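Local coordinates for protein 1-deoxy-D-xylulose 5-phosphate reductoisomerase (Zymomonas mobilis, PDB 1R0K) that catalyses the NADPH-dependent rearrangement and reduction of 1-deoxy-D-xylulose 5-phosphate to 2-C-methyl-D-erythritol 4-phosphate, using a divalent metal ion, at residues D150-F160 and K218-F229; Q260-T268 and T282-T290. All blocks are in the same frame, centred on the assembly; numbering follows the deposited sequence.

Contact 1 (D150-F160 and K218-F229)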
loop_
_atom_site.group_PDB
_atom_site.type_symbol
_atom_site.label_atom_id
_atom_site.label_comp_id
_atom_site.label_asym_id
_atom_site.label_seq_id
_atom_site.Cartn_x
_atom_site.Cartn_y
_atom_site.Cartn_z
ATOM N N ASP B 150 -8.644 11.376 -9.140
ATOM C CA ASP B 150 -9.729 10.507 -8.704
ATOM C C ASP B 150 -9.274 9.363 -7.793
ATOM O O ASP B 150 -8.165 8.850 -7.921
ATOM C CB ASP B 150 -10.504 9.998 -9.923
ATOM C CG ASP B 150 -11.243 11.122 -10.646
ATOM O OD1 ASP B 150 -11.455 12.191 -10.026
ATOM O OD2 ASP B 150 -11.622 10.944 -11.822
ATOM N N SER B 151 -10.156 8.975 -6.875
ATOM C CA SER B 151 -9.874 7.946 -5.872
ATOM C C SER B 151 -9.150 6.680 -6.276
ATOM O O SER B 151 -8.145 6.328 -5.667
ATOM C CB SER B 151 -11.162 7.551 -5.148
ATOM O OG SER B 151 -11.685 8.657 -4.443
ATOM N N GLU B 152 -9.663 5.976 -7.276
ATOM C CA GLU B 152 -9.032 4.740 -7.705
ATOM C C GLU B 152 -7.673 4.969 -8.355
ATOM O O GLU B 152 -6.702 4.265 -8.068
ATOM C CB GLU B 152 -9.935 3.996 -8.690
ATOM C CG GLU B 152 -11.252 3.481 -8.111
ATOM C CD GLU B 152 -12.325 4.550 -7.988
ATOM O OE1 GLU B 152 -12.194 5.632 -8.607
ATOM O OE2 GLU B 152 -13.316 4.293 -7.279
ATOM N N HIS B 153 -7.604 5.954 -9.241
ATOM C CA HIS B 153 -6.359 6.238 -9.933
ATOM C C HIS B 153 -5.277 6.724 -8.998
ATOM O O HIS B 153 -4.118 6.342 -9.148
ATOM C CB HIS B 153 -6.596 7.264 -11.037
ATOM C CG HIS B 153 -7.588 6.817 -12.057
ATOM N ND1 HIS B 153 -8.497 7.674 -12.641
ATOM C CD2 HIS B 153 -7.834 5.591 -12.580
ATOM C CE1 HIS B 153 -9.261 6.994 -13.477
ATOM N NE2 HIS B 153 -8.879 5.729 -13.459
ATOM N N ASN B 154 -5.644 7.573 -8.040
ATOM C CA ASN B 154 -4.656 8.092 -7.101
ATOM C C ASN B 154 -4.170 6.955 -6.206
ATOM O O ASN B 154 -2.986 6.882 -5.866
ATOM C CB ASN B 154 -5.257 9.224 -6.258
ATOM C CG ASN B 154 -4.225 9.899 -5.384
ATOM O OD1 ASN B 154 -4.024 9.517 -4.231
ATOM N ND2 ASN B 154 -3.541 10.897 -5.940
ATOM N N ALA B 155 -5.087 6.061 -5.848
ATOM C CA ALA B 155 -4.753 4.910 -5.014
ATOM C C ALA B 155 -3.766 4.026 -5.770
ATOM O O ALA B 155 -2.785 3.541 -5.204
ATOM C CB ALA B 155 -6.018 4.120 -4.685
ATOM N N ILE B 156 -4.039 3.807 -7.053
ATOM C CA ILE B 156 -3.148 2.989 -7.871
ATOM C C ILE B 156 -1.789 3.670 -7.952
ATOM O O ILE B 156 -0.748 3.041 -7.754
ATOM C CB ILE B 156 -3.707 2.795 -9.283
ATOM C CG1 ILE B 156 -5.014 1.992 -9.206
ATOM C CG2 ILE B 156 -2.676 2.070 -10.157
ATOM C CD1 ILE B 156 -5.785 1.921 -10.511
ATOM N N PHE B 157 -1.806 4.968 -8.223
ATOM C CA PHE B 157 -0.577 5.732 -8.322
ATOM C C PHE B 157 0.302 5.610 -7.061
ATOM O O PHE B 157 1.527 5.461 -7.161
ATOM C CB PHE B 157 -0.912 7.196 -8.599
ATOM C CG PHE B 157 0.283 8.032 -8.898
ATOM C CD1 PHE B 157 1.091 8.504 -7.870
ATOM C CD2 PHE B 157 0.623 8.327 -10.213
ATOM C CE1 PHE B 157 2.217 9.259 -8.151
ATOM C CE2 PHE B 157 1.749 9.081 -10.501
ATOM C CZ PHE B 157 2.546 9.547 -9.469
ATOM N N GLN B 158 -0.317 5.664 -5.883
ATOM C CA GLN B 158 0.427 5.565 -4.624
ATOM C C GLN B 158 1.001 4.170 -4.364
ATOM O O GLN B 158 1.871 4.005 -3.521
ATOM C CB GLN B 158 -0.457 5.974 -3.438
ATOM C CG GLN B 158 -0.823 7.462 -3.420
ATOM C CD GLN B 158 -1.469 7.900 -2.116
ATOM O OE1 GLN B 158 -1.018 7.526 -1.032
ATOM N NE2 GLN B 158 -2.518 8.717 -2.213
ATOM N N CYS B 159 0.509 3.174 -5.092
ATOM C CA CYS B 159 0.964 1.794 -4.934
ATOM C C CYS B 159 1.701 1.273 -6.171
ATOM O O CYS B 159 2.105 0.112 -6.204
ATOM C CB CYS B 159 -0.236 0.874 -4.683
ATOM S SG CYS B 159 -1.261 1.309 -3.262
ATOM N N PHE B 160 1.876 2.135 -7.168
ATOM C CA PHE B 160 2.500 1.782 -8.449
ATOM C C PHE B 160 4.016 1.971 -8.532
ATOM O O PHE B 160 4.557 2.960 -8.048
ATOM C CB PHE B 160 1.833 2.609 -9.560
ATOM C CG PHE B 160 2.124 2.124 -10.954
ATOM C CD1 PHE B 160 1.387 1.083 -11.509
ATOM C CD2 PHE B 160 3.137 2.710 -11.715
ATOM C CE1 PHE B 160 1.649 0.627 -12.809
ATOM C CE2 PHE B 160 3.410 2.264 -13.013
ATOM C CZ PHE B 160 2.662 1.217 -13.562
ATOM N N LYS B 218 -17.155 2.685 -13.939
ATOM C CA LYS B 218 -16.021 1.780 -13.755
ATOM C C LYS B 218 -15.336 1.472 -15.072
ATOM O O LYS B 218 -14.113 1.326 -15.120
ATOM C CB LYS B 218 -16.452 0.459 -13.109
ATOM C CG LYS B 218 -16.532 0.508 -11.607
ATOM C CD LYS B 218 -15.199 0.913 -10.994
ATOM C CE LYS B 218 -15.451 1.605 -9.672
ATOM N NZ LYS B 218 -14.222 2.060 -8.998
ATOM N N GLY B 219 -16.128 1.350 -16.135
ATOM C CA GLY B 219 -15.560 1.069 -17.441
ATOM C C GLY B 219 -14.687 2.228 -17.883
ATOM O O GLY B 219 -13.609 2.030 -18.441
ATOM N N LEU B 220 -15.152 3.447 -17.623
ATOM C CA LEU B 220 -14.399 4.639 -17.997
ATOM C C LEU B 220 -13.133 4.741 -17.154
ATOM O O LEU B 220 -12.081 5.162 -17.637
ATOM C CB LEU B 220 -15.267 5.886 -17.816
ATOM C CG LEU B 220 -16.568 5.850 -18.627
ATOM C CD1 LEU B 220 -17.408 7.071 -18.311
ATOM C CD2 LEU B 220 -16.244 5.791 -20.109
ATOM N N GLU B 221 -13.240 4.351 -15.890
ATOM C CA GLU B 221 -12.092 4.373 -14.997
ATOM C C GLU B 221 -11.024 3.408 -15.497
ATOM O O GLU B 221 -9.833 3.682 -15.400
ATOM C CB GLU B 221 -12.525 3.997 -13.577
ATOM C CG GLU B 221 -13.169 5.148 -12.833
ATOM C CD GLU B 221 -13.770 4.726 -11.511
ATOM O OE1 GLU B 221 -13.231 3.795 -10.885
ATOM O OE2 GLU B 221 -14.774 5.341 -11.092
ATOM N N LEU B 222 -11.457 2.275 -16.034
ATOM C CA LEU B 222 -10.531 1.283 -16.557
ATOM C C LEU B 222 -9.776 1.867 -17.742
ATOM O O LEU B 222 -8.566 1.677 -17.886
ATOM C CB LEU B 222 -11.295 0.040 -17.010
ATOM C CG LEU B 222 -10.473 -1.029 -17.720
ATOM C CD1 LEU B 222 -9.382 -1.553 -16.798
ATOM C CD2 LEU B 222 -11.397 -2.158 -18.156
ATOM N N ILE B 223 -10.504 2.576 -18.597
ATOM C CA ILE B 223 -9.898 3.177 -19.769
ATOM C C ILE B 223 -8.859 4.196 -19.331
ATOM O O ILE B 223 -7.736 4.192 -19.824
ATOM C CB ILE B 223 -10.966 3.844 -20.657
ATOM C CG1 ILE B 223 -11.866 2.762 -21.262
ATOM C CG2 ILE B 223 -10.305 4.665 -21.759
ATOM C CD1 ILE B 223 -13.030 3.303 -22.056
ATOM N N GLU B 224 -9.230 5.052 -18.387
ATOM C CA GLU B 224 -8.310 6.063 -17.879
ATOM C C GLU B 224 -7.072 5.422 -17.270
ATOM O O GLU B 224 -5.952 5.885 -17.494
ATOM C CB GLU B 224 -8.984 6.909 -16.807
ATOM C CG GLU B 224 -10.149 7.739 -17.280
ATOM C CD GLU B 224 -10.788 8.496 -16.132
ATOM O OE1 GLU B 224 -11.650 7.907 -15.437
ATOM O OE2 GLU B 224 -10.409 9.669 -15.915
ATOM N N ALA B 225 -7.284 4.366 -16.485
ATOM C CA ALA B 225 -6.182 3.664 -15.831
ATOM C C ALA B 225 -5.223 3.084 -16.858
ATOM O O ALA B 225 -4.003 3.095 -16.674
ATOM C CB ALA B 225 -6.726 2.554 -14.943
ATOM N N PHE B 226 -5.783 2.567 -17.945
ATOM C CA PHE B 226 -4.973 1.974 -18.997
ATOM C C PHE B 226 -3.968 2.980 -19.564
ATOM O O PHE B 226 -2.810 2.640 -19.800
ATOM C CB PHE B 226 -5.879 1.453 -20.114
ATOM C CG PHE B 226 -5.130 0.912 -21.303
ATOM C CD1 PHE B 226 -4.421 -0.285 -21.218
ATOM C CD2 PHE B 226 -5.100 1.617 -22.504
ATOM C CE1 PHE B 226 -3.693 -0.766 -22.304
ATOM C CE2 PHE B 226 -4.374 1.147 -23.593
ATOM C CZ PHE B 226 -3.672 -0.042 -23.485
ATOM N N HIS B 227 -4.407 4.216 -19.778
ATOM C CA HIS B 227 -3.523 5.241 -20.323
ATOM C C HIS B 227 -2.570 5.788 -19.273
ATOM O O HIS B 227 -1.423 6.085 -19.569
ATOM C CB HIS B 227 -4.336 6.386 -20.928
ATOM C CG HIS B 227 -4.930 6.057 -22.261
ATOM N ND1 HIS B 227 -6.266 5.756 -22.431
ATOM C CD2 HIS B 227 -4.362 5.952 -23.486
ATOM C CE1 HIS B 227 -6.493 5.483 -23.704
ATOM N NE2 HIS B 227 -5.355 5.594 -24.365
ATOM N N LEU B 228 -3.045 5.913 -18.041
ATOM C CA LEU B 228 -2.209 6.424 -16.963
ATOM C C LEU B 228 -1.036 5.526 -16.603
ATOM O O LEU B 228 0.077 6.005 -16.388
ATOM C CB LEU B 228 -3.038 6.618 -15.696
ATOM C CG LEU B 228 -3.963 7.823 -15.588
ATOM C CD1 LEU B 228 -4.922 7.618 -14.419
ATOM C CD2 LEU B 228 -3.135 9.086 -15.405
ATOM N N PHE B 229 -1.281 4.226 -16.532
ATOM C CA PHE B 229 -0.247 3.309 -16.102
ATOM C C PHE B 229 0.489 2.502 -17.159
ATOM O O PHE B 229 1.475 1.835 -16.862
ATOM C CB PHE B 229 -0.840 2.445 -14.988
ATOM C CG PHE B 229 -1.418 3.276 -13.872
ATOM C CD1 PHE B 229 -0.580 4.048 -13.068
ATOM C CD2 PHE B 229 -2.792 3.395 -13.709
ATOM C CE1 PHE B 229 -1.106 4.939 -12.125
ATOM C CE2 PHE B 229 -3.333 4.283 -12.770
ATOM C CZ PHE B 229 -2.489 5.058 -11.979
HETATM O O HOH W 1 -12.166 8.418 -12.092
HETATM O O HOH W 2 -10.015 11.382 -13.799
HETATM O O HOH W 3 -15.689 4.960 -8.820
#

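Contact 2 (Q260-T268 and T282-T290)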
loop_
_atom_site.group_PDB
_atom_site.type_symbol
_atom_site.label_atom_id
_atom_site.label_comp_id
_atom_site.label_asym_id
_atom_site.label_seq_id
_atom_site.Cartn_x
_atom_site.Cartn_y
_atom_site.Cartn_z
ATOM N N GLN B 260 -4.157 1.125 -1.219
ATOM C CA GLN B 260 -4.325 2.436 -0.614
ATOM C C GLN B 260 -5.715 2.359 -0.006
ATOM O O GLN B 260 -6.683 1.995 -0.683
ATOM C CB GLN B 260 -4.239 3.548 -1.656
ATOM C CG GLN B 260 -4.069 4.946 -1.047
ATOM C CD GLN B 260 -5.388 5.585 -0.628
ATOM O OE1 GLN B 260 -5.408 6.619 0.057
ATOM N NE2 GLN B 260 -6.494 4.985 -1.045
ATOM N N ILE B 261 -5.794 2.670 1.281
ATOM C CA ILE B 261 -7.043 2.601 2.027
ATOM C C ILE B 261 -7.289 3.914 2.758
ATOM O O ILE B 261 -6.348 4.634 3.076
ATOM C CB ILE B 261 -6.963 1.453 3.073
ATOM C CG1 ILE B 261 -6.503 0.161 2.387
ATOM C CG2 ILE B 261 -8.318 1.246 3.746
ATOM C CD1 ILE B 261 -6.266 -1.000 3.333
ATOM N N GLY B 262 -8.549 4.235 3.023
ATOM C CA GLY B 262 -8.822 5.459 3.758
ATOM C C GLY B 262 -10.267 5.895 3.754
ATOM O O GLY B 262 -11.122 5.216 3.196
ATOM N N SER B 263 -10.540 7.021 4.406
ATOM C CA SER B 263 -11.882 7.587 4.439
ATOM C C SER B 263 -12.135 8.102 3.021
ATOM O O SER B 263 -11.220 8.127 2.194
ATOM C CB SER B 263 -11.941 8.740 5.440
ATOM O OG SER B 263 -10.889 9.664 5.201
ATOM N N PRO B 264 -13.376 8.518 2.714
ATOM C CA PRO B 264 -13.687 9.018 1.371
ATOM C C PRO B 264 -13.318 10.476 1.064
ATOM O O PRO B 264 -13.505 10.938 -0.063
ATOM C CB PRO B 264 -15.188 8.766 1.263
ATOM C CG PRO B 264 -15.653 8.979 2.670
ATOM C CD PRO B 264 -14.610 8.266 3.483
ATOM N N ASP B 265 -12.795 11.195 2.056
ATOM C CA ASP B 265 -12.419 12.600 1.882
ATOM C C ASP B 265 -11.484 12.784 0.682
ATOM O O ASP B 265 -10.369 12.254 0.662
ATOM C CB ASP B 265 -11.720 13.106 3.144
ATOM C CG ASP B 265 -11.732 14.621 3.258
ATOM O OD1 ASP B 265 -11.519 15.309 2.238
ATOM O OD2 ASP B 265 -11.944 15.120 4.384
ATOM N N MET B 266 -11.931 13.555 -0.304
ATOM C CA MET B 266 -11.129 13.780 -1.499
ATOM C C MET B 266 -9.880 14.617 -1.241
ATOM O O MET B 266 -9.028 14.746 -2.118
ATOM C CB MET B 266 -11.979 14.427 -2.596
ATOM C CG MET B 266 -12.939 13.464 -3.283
ATOM S SD MET B 266 -12.082 12.048 -4.032
ATOM C CE MET B 266 -11.151 12.851 -5.366
ATOM N N ARG B 267 -9.767 15.195 -0.047
ATOM C CA ARG B 267 -8.577 15.982 0.262
ATOM C C ARG B 267 -7.368 15.062 0.413
ATOM O O ARG B 267 -6.228 15.511 0.337
ATOM C CB ARG B 267 -8.776 16.818 1.533
ATOM C CG ARG B 267 -9.624 18.066 1.291
ATOM C CD ARG B 267 -9.910 18.833 2.570
ATOM N NE ARG B 267 -10.719 18.047 3.497
ATOM C CZ ARG B 267 -11.234 18.524 4.627
ATOM N NH1 ARG B 267 -11.023 19.792 4.965
ATOM N NH2 ARG B 267 -11.939 17.731 5.428
ATOM N N THR B 268 -7.611 13.772 0.623
ATOM C CA THR B 268 -6.493 12.843 0.755
ATOM C C THR B 268 -5.813 12.677 -0.605
ATOM O O THR B 268 -4.617 12.910 -0.726
ATOM C CB THR B 268 -6.941 11.478 1.321
ATOM O OG1 THR B 268 -7.330 11.650 2.691
ATOM C CG2 THR B 268 -5.798 10.458 1.248
ATOM N N THR B 282 -3.644 16.926 5.940
ATOM C CA THR B 282 -4.963 17.372 5.489
ATOM C C THR B 282 -5.881 17.014 6.645
ATOM O O THR B 282 -5.507 16.237 7.519
ATOM C CB THR B 282 -5.475 16.641 4.218
ATOM O OG1 THR B 282 -5.940 15.334 4.567
ATOM C CG2 THR B 282 -4.371 16.530 3.167
ATOM N N PRO B 283 -7.084 17.598 6.690
ATOM C CA PRO B 283 -7.964 17.244 7.807
ATOM C C PRO B 283 -8.789 15.985 7.549
ATOM O O PRO B 283 -9.709 15.677 8.296
ATOM C CB PRO B 283 -8.820 18.493 7.986
ATOM C CG PRO B 283 -8.894 19.053 6.617
ATOM C CD PRO B 283 -7.514 18.848 6.039
ATOM N N ALA B 284 -8.451 15.247 6.497
ATOM C CA ALA B 284 -9.178 14.018 6.181
ATOM C C ALA B 284 -9.217 13.103 7.406
ATOM O O ALA B 284 -8.233 12.977 8.137
ATOM C CB ALA B 284 -8.515 13.298 5.008
ATOM N N GLU B 285 -10.358 12.464 7.625
ATOM C CA GLU B 285 -10.527 11.571 8.761
ATOM C C GLU B 285 -9.727 10.275 8.613
ATOM O O GLU B 285 -9.624 9.713 7.518
ATOM C CB GLU B 285 -12.013 11.249 8.937
ATOM C CG GLU B 285 -12.314 10.250 10.040
ATOM C CD GLU B 285 -13.805 10.081 10.284
ATOM O OE1 GLU B 285 -14.546 9.792 9.319
ATOM O OE2 GLU B 285 -14.236 10.231 11.446
ATOM N N SER B 286 -9.156 9.816 9.725
ATOM C CA SER B 286 -8.387 8.578 9.752
ATOM C C SER B 286 -9.368 7.413 9.820
ATOM O O SER B 286 -10.182 7.334 10.742
ATOM C CB SER B 286 -7.476 8.537 10.979
ATOM O OG SER B 286 -6.495 9.549 10.923
ATOM N N LEU B 287 -9.289 6.509 8.850
ATOM C CA LEU B 287 -10.197 5.373 8.821
ATOM C C LEU B 287 -10.116 4.553 10.110
ATOM O O LEU B 287 -9.040 4.122 10.523
ATOM C CB LEU B 287 -9.899 4.479 7.612
ATOM C CG LEU B 287 -10.859 3.297 7.416
ATOM C CD1 LEU B 287 -12.247 3.818 7.061
ATOM C CD2 LEU B 287 -10.338 2.379 6.316
ATOM N N ASP B 288 -11.267 4.359 10.746
ATOM C CA ASP B 288 -11.360 3.587 11.981
ATOM C C ASP B 288 -11.765 2.170 11.588
ATOM O O ASP B 288 -12.941 1.905 11.322
ATOM C CB ASP B 288 -12.428 4.189 12.898
ATOM C CG ASP B 288 -12.459 3.538 14.265
ATOM O OD1 ASP B 288 -12.232 2.312 14.353
ATOM O OD2 ASP B 288 -12.725 4.256 15.252
ATOM N N PHE B 289 -10.798 1.261 11.548
ATOM C CA PHE B 289 -11.081 -0.119 11.164
ATOM C C PHE B 289 -11.967 -0.879 12.152
ATOM O O PHE B 289 -12.708 -1.785 11.759
ATOM C CB PHE B 289 -9.778 -0.898 10.972
ATOM C CG PHE B 289 -8.957 -0.435 9.800
ATOM C CD1 PHE B 289 -8.047 0.608 9.935
ATOM C CD2 PHE B 289 -9.098 -1.048 8.555
ATOM C CE1 PHE B 289 -7.285 1.034 8.845
ATOM C CE2 PHE B 289 -8.342 -0.629 7.464
ATOM C CZ PHE B 289 -7.435 0.411 7.610
ATOM N N THR B 290 -11.874 -0.524 13.429
ATOM C CA THR B 290 -12.665 -1.178 14.470
ATOM C C THR B 290 -14.151 -0.882 14.259
ATOM O O THR B 290 -15.007 -1.747 14.451
ATOM C CB THR B 290 -12.239 -0.688 15.877
ATOM O OG1 THR B 290 -10.830 -0.900 16.055
ATOM C CG2 THR B 290 -12.985 -1.455 16.954
HETATM O O HOH W 4 -8.042 7.797 6.346
HETATM O O HOH W 5 -12.863 13.487 6.324
#

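Contact 1 (D150-F160 and K218-F229)
Phe229 and Ile156 meet at the apolar centre. Ile156 CG2 lies over one face of the Phe229 ring in a CH-pi contact, 3.5 Å from the ring centroid. Ile156 chi1 of -65° turns CG1 beside the backbone N and leaves CG2 to point at the ring. Phe160 slides past Phe229 in the opposite direction, with Phe229 CD1 over the centre of the Phe160 ring. Helix 151-159 and the 218-229 part of helix 216-229 cross at -33° with axes 10.4 Å apart, and His153 is a knob in the hole formed by Glu221, Glu224, Ala225 and Leu228. Leu228 CD1 covers one face of the imidazole. At the ring edge NE2 donates to Glu221 O over 3.0 Å, nearly straight at 167°. That carbonyl also accepts from Ala225 N. A leucine in place of His153 would probably leave Glu221 O without its cross-helix donor and Leu228 CD1 without a flat face to rest on. Farther out, one water bridges Asp150 OD2 and Glu224 OE1, weakly on the glutamate side, and a second lies between Asp150 OD2 and Glu224 OE2. At the polar edge Lys218 NZ bonds Glu221 OE1 at 2.7 Å and more weakly Glu152 OE2 at 3.0 Å; it also donates to Thr174 O. Glu152 OE1 and Glu221 OE1, both acceptors, lie 3.1 Å apart. Asp150, Glu152 and Glu221 are predicted manganese ligands.

Contact 2 (Q260-T268 and T282-T290)
Ser263 faces Glu285 where the chain leaves strand 257-261. This strand is outermost in its own chain's mixed sheet, but Gln260 and Ile261 form an antiparallel ladder with a strand of the second subunit, so the sheet runs on across the interface. Segment 282-290 returns alongside after helix 267-275, and an ST turn at Thr282, with OG1 accepting from Ala284 N, shapes its start. The direct hydrogen bond between the segments runs from Ser263 OG to Glu285 O at 2.6 Å. It lies in the carbonyl plane, on a lone pair. The serine chi1 of 51° sets OG between its backbone N and carbonyl carbon, turned to this acceptor. One water accepts from Ser263 N and Leu287 N and lies close to Glu285 O. Another joins Asp265 OD2 to Glu285 N. Among apolar contacts, Ile261 CG2 at the strand end presses on Leu287 CD2 at 3.5 Å, tighter than usual, and also reaches Phe289 CZ. Nearer the helix, Ala284 CB packs against Asp265 CB at 3.7 Å. Asp254 O of the second subunit accepts from both Thr268 OG1 and Thr282 OG1. Within segment 260-268, Arg267 grips Asp265 side-on and braces the turn before the helix, while NH1 forms a salt bridge with Asp22. Asp265 OD1 takes both Arg267 N, a capping bond of 2.9 Å, and Arg267 NE, and OD2 receives Arg267 NH2 at 2.8 Å on its syn lone pair.

Contact 1 lies nearer the centre of the chain, about 10 Å from it, against about 20 Å for contact 2. Both are partly buried, but contact 2 has exposed residues and borders the second subunit along much of its length. Contact 1 packs helix on helix, with aromatic side chains inside and acidic groups gathered at the predicted metal and substrate site. Contact 2 joins mostly loop segments through one serine-to-carbonyl bond, waters and small apolar contacts, with an arginine-aspartate pair inside one segment. The two share no segment, yet they touch. Ala155 and Cys159 of helix 151-159 pack on Gln260, and Ser151, predicted to bind substrate, packs on Met266.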